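PDB 5E1V: polyketide synthase PksL from Bacillus subtilis, which probably dehydrates beta-hydroxyacyl intermediates through its dehydratase domain during assembly of the polyketide bacillaene. Local coordinates for residues A[142-145]-A[146-149]. Sequence-based numbering, arbitrary orientation.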
loop_
_atom_site.group_PDB
_atom_site.type_symbol
_atom_site.label_atom_id
_atom_site.label_comp_id
_atom_site.label_asym_id
_atom_site.label_seq_id
_atom_site.Cartn_x
_atom_site.Cartn_y
_atom_site.Cartn_z
ATOM N N TYR A 142 -2.357 -9.306 13.112
ATOM C CA TYR A 142 -3.211 -8.132 13.348
ATOM C C TYR A 142 -3.423 -7.973 14.871
ATOM O O TYR A 142 -3.539 -6.852 15.359
ATOM C CB TYR A 142 -4.561 -8.271 12.671
ATOM C CG TYR A 142 -4.560 -7.952 11.161
ATOM C CD1 TYR A 142 -4.134 -6.701 10.688
ATOM C CD2 TYR A 142 -5.008 -8.858 10.241
ATOM C CE1 TYR A 142 -4.096 -6.408 9.316
ATOM C CE2 TYR A 142 -4.991 -8.561 8.874
ATOM C CZ TYR A 142 -4.530 -7.339 8.421
ATOM O OH TYR A 142 -4.563 -7.082 7.065
ATOM N N GLU A 143 -3.418 -9.097 15.611
ATOM C CA GLU A 143 -3.503 -9.044 17.093
ATOM C C GLU A 143 -2.346 -8.243 17.655
ATOM O O GLU A 143 -2.528 -7.307 18.462
ATOM C CB GLU A 143 -3.494 -10.470 17.667
ATOM C CG GLU A 143 -4.312 -10.688 18.922
ATOM C CD GLU A 143 -4.312 -12.167 19.353
ATOM O OE1 GLU A 143 -3.391 -12.928 18.976
ATOM O OE2 GLU A 143 -5.237 -12.575 20.083
ATOM N N GLN A 144 -1.135 -8.537 17.182
ATOM C CA GLN A 144 0.038 -7.765 17.579
ATOM C C GLN A 144 0.020 -6.287 17.172
ATOM O O GLN A 144 0.464 -5.404 17.935
ATOM C CB GLN A 144 1.325 -8.456 17.047
ATOM C CG GLN A 144 2.674 -7.812 17.434
ATOM C CD GLN A 144 2.959 -7.640 18.956
ATOM O OE1 GLN A 144 3.304 -6.546 19.438
ATOM N NE2 GLN A 144 2.842 -8.711 19.688
ATOM N N CYS A 145 -0.427 -5.985 15.948
ATOM C CA CYS A 145 -0.586 -4.595 15.554
ATOM C C CYS A 145 -1.395 -3.755 16.563
ATOM O O CYS A 145 -0.969 -2.666 16.945
ATOM C CB CYS A 145 -1.239 -4.526 14.190
ATOM S SG CYS A 145 -0.174 -5.229 12.906
ATOM N N ARG A 146 -2.526 -4.312 16.980
ATOM C CA ARG A 146 -3.435 -3.685 17.909
ATOM C C ARG A 146 -2.760 -3.436 19.275
ATOM O O ARG A 146 -2.980 -2.407 19.886
ATOM C CB ARG A 146 -4.680 -4.539 18.075
ATOM C CG ARG A 146 -5.476 -4.724 16.800
ATOM C CD ARG A 146 -6.949 -5.068 17.059
ATOM N NE ARG A 146 -7.193 -6.319 17.778
ATOM C CZ ARG A 146 -7.091 -7.526 17.248
ATOM N NH1 ARG A 146 -6.699 -7.661 15.984
ATOM N NH2 ARG A 146 -7.342 -8.615 17.979
ATOM N N ARG A 147 -1.875 -4.337 19.693
ATOM C CA ARG A 147 -1.067 -4.085 20.890
ATOM C C ARG A 147 -0.106 -2.898 20.695
ATOM O O ARG A 147 0.232 -2.216 21.650
ATOM C CB ARG A 147 -0.258 -5.325 21.256
ATOM C CG ARG A 147 -1.076 -6.492 21.709
ATOM C CD ARG A 147 -0.137 -7.552 22.300
ATOM N NE ARG A 147 -0.797 -8.855 22.379
ATOM C CZ ARG A 147 -0.643 -9.861 21.522
ATOM N NH1 ARG A 147 0.151 -9.761 20.450
ATOM N NH2 ARG A 147 -1.305 -10.982 21.731
ATOM N N GLN A 148 0.326 -2.643 19.452
ATOM C CA GLN A 148 1.136 -1.471 19.155
ATOM C C GLN A 148 0.258 -0.280 18.648
ATOM O O GLN A 148 0.758 0.652 18.104
ATOM C CB GLN A 148 2.261 -1.856 18.173
ATOM C CG GLN A 148 3.052 -3.097 18.593
ATOM C CD GLN A 148 4.263 -3.415 17.686
ATOM O OE1 GLN A 148 5.044 -2.555 17.353
ATOM N NE2 GLN A 148 4.398 -4.670 17.315
ATOM N N GLU A 149 -1.046 -0.349 18.905
ATOM C CA GLU A 149 -2.010 0.723 18.681
ATOM C C GLU A 149 -2.251 1.003 17.197
ATOM O O GLU A 149 -2.650 2.098 16.813
ATOM C CB GLU A 149 -1.595 2.006 19.366
ATOM C CG GLU A 149 -1.295 1.869 20.852
ATOM C CD GLU A 149 -1.161 3.241 21.491
ATOM O OE1 GLU A 149 -2.150 4.035 21.442
ATOM O OE2 GLU A 149 -0.057 3.539 21.996
#
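Gln144 overlaps the side chain of Gln148, one turn on, which reaches back so that their amides join through a hydrogen bond from Gln148 NE2 to Gln144 OE1 (3.0 Å). CG of Gln144 stands anti to its backbone N (chi1 -177°) and the chain then bends, which brings OE1 beside the straight chain of Gln148. The bond is bent, and the amide planes lie 64° apart. On its other side the Gln144 amide meets Arg147, whose NH1 comes within 3.0 Å of Gln144 NE2; both are donors, so this short approach is no hydrogen bond, and as placed it is an unfavourable, doubtful contact. With the amide cut back to an alanine here, Gln148 NE2 would probably lose this acceptor and the Arg147 guanidinium a neighbour that limits its turning.

Glu143 sits between two arginines, a placement that suits an acid on an exposed helix face. Its OE1 makes a long salt bridge with Arg147 NH2 (4.0 Å), while the Arg146 guanidinium lies with one face over Glu143 CA, its NH2 3.8 Å from Glu143 CG. Tyr142 instead turns its ring inward to His152 and bonds through OH to Ala158 N.

Beneath the side chains, Arg147 N bonds to Glu143 O (3.3 Å). Glu149, at positive phi, is the C-prime residue of the Schellman motif that closes helix 138-147, at the surface of this hotdog-fold dehydratase.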